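PDB 4LJI: cytochrome c-550-like protein from Thermosynechococcus elongatus, which probably carries electrons as a low-potential cytochrome c with one covalently bound heme and can partially replace cytochrome c-550 of photosystem II. Local coordinates for residues Val62-Lys70 with Ile121-Gly132. Sequence-based numbering, arbitrary orientation.
With HEC (heme c), chain C.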
loop_
_atom_site.group_PDB
_atom_site.type_symbol
_atom_site.label_atom_id
_atom_site.label_comp_id
_atom_site.label_asym_id
_atom_site.label_seq_id
_atom_site.Cartn_x
_atom_site.Cartn_y
_atom_site.Cartn_z
ATOM N N VAL A 62 16.693 -3.726 -4.387
ATOM C CA VAL A 62 15.944 -3.849 -5.643
ATOM C C VAL A 62 14.789 -2.821 -5.670
ATOM O O VAL A 62 13.605 -3.175 -5.515
ATOM C CB VAL A 62 15.435 -5.319 -5.882
ATOM C CG1 VAL A 62 14.681 -5.452 -7.208
ATOM C CG2 VAL A 62 16.607 -6.300 -5.823
ATOM N N SER A 63 15.144 -1.548 -5.872
ATOM C CA SER A 63 14.185 -0.449 -5.812
ATOM C C SER A 63 13.538 -0.187 -7.176
ATOM O O SER A 63 13.808 -0.919 -8.144
ATOM C CB SER A 63 14.874 0.834 -5.336
ATOM O OG SER A 63 15.637 1.406 -6.372
ATOM N N LEU A 64 12.706 0.857 -7.257
ATOM C CA LEU A 64 12.110 1.259 -8.526
ATOM C C LEU A 64 12.906 2.367 -9.197
ATOM O O LEU A 64 12.410 3.055 -10.099
ATOM C CB LEU A 64 10.612 1.590 -8.403
ATOM C CG LEU A 64 9.760 0.542 -7.696
ATOM C CD1 LEU A 64 8.273 0.967 -7.694
ATOM C CD2 LEU A 64 9.964 -0.871 -8.268
ATOM N N SER A 65 14.163 2.549 -8.766
ATOM C CA SER A 65 15.002 3.549 -9.418
ATOM C C SER A 65 15.297 3.113 -10.841
ATOM O O SER A 65 15.289 1.893 -11.112
ATOM C CB SER A 65 16.325 3.781 -8.684
ATOM O OG SER A 65 17.180 2.641 -8.723
ATOM N N LEU A 66 15.572 4.059 -11.748
ATOM C CA LEU A 66 15.870 3.690 -13.140
ATOM C C LEU A 66 17.109 2.806 -13.210
ATOM O O LEU A 66 17.168 1.868 -13.995
ATOM C CB LEU A 66 16.041 4.915 -14.039
ATOM C CG LEU A 66 16.081 4.560 -15.524
ATOM C CD1 LEU A 66 14.792 3.830 -15.934
ATOM C CD2 LEU A 66 16.347 5.800 -16.395
ATOM N N LYS A 67 18.098 3.103 -12.365
ATOM C CA LYS A 67 19.289 2.264 -12.268
ATOM C C LYS A 67 18.950 0.802 -11.954
ATOM O O LYS A 67 19.440 -0.125 -12.617
ATOM C CB LYS A 67 20.240 2.814 -11.174
ATOM C CG LYS A 67 21.254 1.785 -10.713
ATOM C CD LYS A 67 22.229 2.310 -9.644
ATOM C CE LYS A 67 23.207 1.197 -9.290
ATOM N NZ LYS A 67 24.182 1.562 -8.216
ATOM N N ASP A 68 18.103 0.584 -10.951
ATOM C CA ASP A 68 17.785 -0.765 -10.504
ATOM C C ASP A 68 16.914 -1.476 -11.557
ATOM O O ASP A 68 17.142 -2.634 -11.887
ATOM C CB ASP A 68 17.112 -0.727 -9.134
ATOM C CG ASP A 68 18.106 -0.426 -8.001
ATOM O OD1 ASP A 68 19.336 -0.337 -8.265
ATOM O OD2 ASP A 68 17.672 -0.321 -6.829
ATOM N N LEU A 69 15.966 -0.743 -12.112
ATOM C CA LEU A 69 15.153 -1.290 -13.185
ATOM C C LEU A 69 15.991 -1.719 -14.371
ATOM O O LEU A 69 15.806 -2.824 -14.904
ATOM C CB LEU A 69 14.093 -0.279 -13.637
ATOM C CG LEU A 69 12.998 -0.016 -12.585
ATOM C CD1 LEU A 69 12.153 1.185 -13.023
ATOM C CD2 LEU A 69 12.135 -1.273 -12.351
ATOM N N LYS A 70 16.930 -0.871 -14.790
ATOM C CA LYS A 70 17.731 -1.202 -15.969
ATOM C C LYS A 70 18.713 -2.349 -15.720
ATOM O O LYS A 70 19.196 -2.966 -16.681
ATOM C CB LYS A 70 18.476 0.017 -16.503
ATOM C CG LYS A 70 17.584 1.095 -17.054
ATOM C CD LYS A 70 18.394 2.170 -17.779
ATOM C CE LYS A 70 18.412 1.964 -19.304
ATOM N NZ LYS A 70 17.173 2.497 -19.961
ATOM N N ILE A 121 5.393 4.293 -13.405
ATOM C CA ILE A 121 6.631 3.903 -12.737
ATOM C C ILE A 121 7.801 4.316 -13.602
ATOM O O ILE A 121 8.802 4.842 -13.101
ATOM C CB ILE A 121 6.696 2.378 -12.496
ATOM C CG1 ILE A 121 5.688 1.961 -11.424
ATOM C CG2 ILE A 121 8.125 1.949 -12.069
ATOM C CD1 ILE A 121 5.527 0.461 -11.352
ATOM N N LEU A 122 7.668 4.097 -14.905
ATOM C CA LEU A 122 8.752 4.359 -15.842
ATOM C C LEU A 122 9.053 5.854 -15.972
ATOM O O LEU A 122 10.231 6.274 -15.997
ATOM C CB LEU A 122 8.435 3.704 -17.187
ATOM C CG LEU A 122 9.554 3.468 -18.175
ATOM C CD1 LEU A 122 10.777 2.948 -17.450
ATOM C CD2 LEU A 122 9.040 2.454 -19.180
ATOM N N ARG A 123 8.014 6.669 -16.092
ATOM C CA ARG A 123 8.216 8.117 -16.099
ATOM C C ARG A 123 8.729 8.679 -14.785
ATOM O O ARG A 123 9.577 9.557 -14.771
ATOM C CB ARG A 123 6.953 8.846 -16.537
ATOM C CG ARG A 123 7.065 10.371 -16.609
ATOM C CD ARG A 123 8.162 10.828 -17.554
ATOM N NE ARG A 123 8.038 12.264 -17.811
ATOM C CZ ARG A 123 8.768 12.931 -18.692
ATOM N NH1 ARG A 123 9.671 12.282 -19.423
ATOM N NH2 ARG A 123 8.580 14.240 -18.839
ATOM N N ALA A 124 8.212 8.181 -13.670
ATOM C CA ALA A 124 8.702 8.578 -12.379
ATOM C C ALA A 124 10.179 8.279 -12.196
ATOM O O ALA A 124 10.941 9.120 -11.705
ATOM C CB ALA A 124 7.881 7.871 -11.288
ATOM N N ALA A 125 10.578 7.060 -12.548
ATOM C CA ALA A 125 11.984 6.661 -12.471
ATOM C C ALA A 125 12.874 7.591 -13.284
ATOM O O ALA A 125 14.003 7.922 -12.865
ATOM C CB ALA A 125 12.141 5.200 -12.975
ATOM N N ALA A 126 12.367 8.038 -14.423
ATOM C CA ALA A 126 13.180 8.913 -15.257
ATOM C C ALA A 126 13.318 10.361 -14.707
ATOM O O ALA A 126 14.407 10.966 -14.768
ATOM C CB ALA A 126 12.652 8.919 -16.698
ATOM N N VAL A 127 12.225 10.936 -14.221
ATOM C CA VAL A 127 12.200 12.382 -13.961
ATOM C C VAL A 127 11.767 12.878 -12.594
ATOM O O VAL A 127 11.982 14.045 -12.270
ATOM C CB VAL A 127 11.323 13.138 -14.987
ATOM C CG1 VAL A 127 11.702 12.770 -16.424
ATOM C CG2 VAL A 127 9.858 12.889 -14.729
ATOM N N ALA A 128 11.133 12.024 -11.810
ATOM C CA ALA A 128 10.585 12.457 -10.546
ATOM C C ALA A 128 11.712 12.635 -9.535
ATOM O O ALA A 128 12.481 11.717 -9.304
ATOM C CB ALA A 128 9.580 11.455 -10.084
ATOM N N PRO A 129 11.822 13.842 -8.951
ATOM C CA PRO A 129 12.834 14.130 -7.925
ATOM C C PRO A 129 12.796 13.147 -6.758
ATOM O O PRO A 129 11.728 12.924 -6.186
ATOM C CB PRO A 129 12.443 15.528 -7.445
ATOM C CG PRO A 129 11.879 16.170 -8.690
ATOM C CD PRO A 129 11.083 15.054 -9.349
ATOM N N GLY A 130 13.939 12.535 -6.458
ATOM C CA GLY A 130 14.088 11.665 -5.304
ATOM C C GLY A 130 13.615 10.233 -5.477
ATOM O O GLY A 130 13.898 9.370 -4.643
ATOM N N TRP A 131 12.894 9.978 -6.561
ATOM C CA TRP A 131 12.343 8.660 -6.785
ATOM C C TRP A 131 13.407 7.585 -6.707
ATOM O O TRP A 131 14.418 7.632 -7.425
ATOM C CB TRP A 131 11.656 8.602 -8.142
ATOM C CG TRP A 131 11.051 7.277 -8.479
ATOM C CD1 TRP A 131 11.675 6.223 -9.074
ATOM C CD2 TRP A 131 9.683 6.873 -8.290
ATOM N NE1 TRP A 131 10.793 5.196 -9.265
ATOM C CE2 TRP A 131 9.563 5.565 -8.793
ATOM C CE3 TRP A 131 8.559 7.490 -7.743
ATOM C CZ2 TRP A 131 8.353 4.864 -8.787
ATOM C CZ3 TRP A 131 7.357 6.788 -7.719
ATOM C CH2 TRP A 131 7.265 5.484 -8.231
ATOM N N GLY A 132 13.193 6.635 -5.808
ATOM C CA GLY A 132 14.075 5.489 -5.678
ATOM C C GLY A 132 15.400 5.729 -4.976
ATOM O O GLY A 132 16.174 4.791 -4.766
HETATM FE FE HEC C . 7.031 -4.795 -6.009
HETATM C CHA HEC C . 10.248 -5.637 -6.938
HETATM C CHB HEC C . 6.536 -3.235 -9.045
HETATM C CHC HEC C . 3.659 -4.200 -5.204
HETATM C CHD HEC C . 7.602 -5.850 -2.866
HETATM N NA HEC C . 8.148 -4.442 -7.632
HETATM C C1A HEC C . 9.442 -4.930 -7.816
HETATM C C2A HEC C . 9.899 -4.503 -9.124
HETATM C C3A HEC C . 8.861 -3.831 -9.691
HETATM C C4A HEC C . 7.768 -3.818 -8.816
HETATM C CMA HEC C . 8.852 -3.225 -11.070
HETATM C CAA HEC C . 11.273 -4.739 -9.753
HETATM C CBA HEC C . 12.280 -3.652 -9.301
HETATM C CGA HEC C . 13.660 -3.799 -9.895
HETATM O O1A HEC C . 13.923 -4.678 -10.764
HETATM O O2A HEC C . 14.581 -3.005 -9.515
HETATM N NB HEC C . 5.397 -3.876 -6.926
HETATM C C1B HEC C . 5.432 -3.363 -8.170
HETATM C C2B HEC C . 4.160 -2.841 -8.480
HETATM C C3B HEC C . 3.304 -3.123 -7.444
HETATM C C4B HEC C . 4.151 -3.776 -6.431
HETATM C CMB HEC C . 3.786 -2.179 -9.788
HETATM C CAB HEC C . 1.868 -2.777 -7.311
HETATM C CBB HEC C . 1.082 -3.476 -8.213
HETATM N NC HEC C . 5.841 -4.980 -4.335
HETATM C C1C HEC C . 4.502 -4.708 -4.237
HETATM C C2C HEC C . 4.147 -4.869 -2.892
HETATM C C3C HEC C . 5.243 -5.340 -2.217
HETATM C C4C HEC C . 6.328 -5.425 -3.134
HETATM C CMC HEC C . 2.761 -4.609 -2.318
HETATM C CAC HEC C . 5.287 -5.603 -0.744
HETATM C CBC HEC C . 4.496 -6.545 -0.182
HETATM N ND HEC C . 8.606 -5.567 -5.106
HETATM C C1D HEC C . 8.606 -5.987 -3.832
HETATM C C2D HEC C . 9.888 -6.618 -3.520
HETATM C C3D HEC C . 10.639 -6.551 -4.637
HETATM C C4D HEC C . 9.821 -5.870 -5.629
HETATM C CMD HEC C . 10.291 -7.206 -2.182
HETATM C CAD HEC C . 12.029 -7.101 -4.811
HETATM C CBD HEC C . 11.879 -8.448 -5.547
HETATM C CGD HEC C . 12.984 -9.459 -5.789
HETATM O O1D HEC C . 14.156 -9.131 -6.119
HETATM O O2D HEC C . 12.691 -10.676 -5.683
HETATM O O HOH W 1 15.258 6.581 -10.520
#
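Leu64 lies between the indole of Trp131 and the heme. Its backbone O accepts from Trp131 NE1 at 2.8 Å; the oxygen lies close to the indole plane, yet NE1 stands well above the carbonyl plane and the N-H...O angle is only 145°. A tryptophan suits this place because one side chain brings both a donor for a buried carbonyl and a broad apolar surface: its CZ2 rests 4.0 Å from Leu64 CB, while Ala124 CB sits over the centre of one ring face. With CG anti to the carbonyl carbon (chi1 -50°), the isobutyl group of Leu64 forks: CD1 stays by the indole while CD2 comes within 3.5 Å of HEC C3A. In this c-type cytochrome fold, the loop and short helix 66-70 thus fit between the porphyrin and the C-terminal helix 111-127, and Ile121 also reaches the heme, CD1 lying 3.5 Å from HEC CMB. Leu66 and Ala125 meet where the two helices approach, CB to CB at 4.1 Å. The small alanine lets the first turn of 66-70 come close, its methyl also touching Leu69 CD1 at 4.0 Å. Beside this apolar patch, a water accepts from Leu66 N and donates to Ala125 O, bridging the backbones. Ser65 N-caps helix 66-70 by taking Asp68 N on OG, at 3.2 Å, and its CB packs against the bare backbone of Gly132, where a glycine suits both the close approach and the positive phi of 76°.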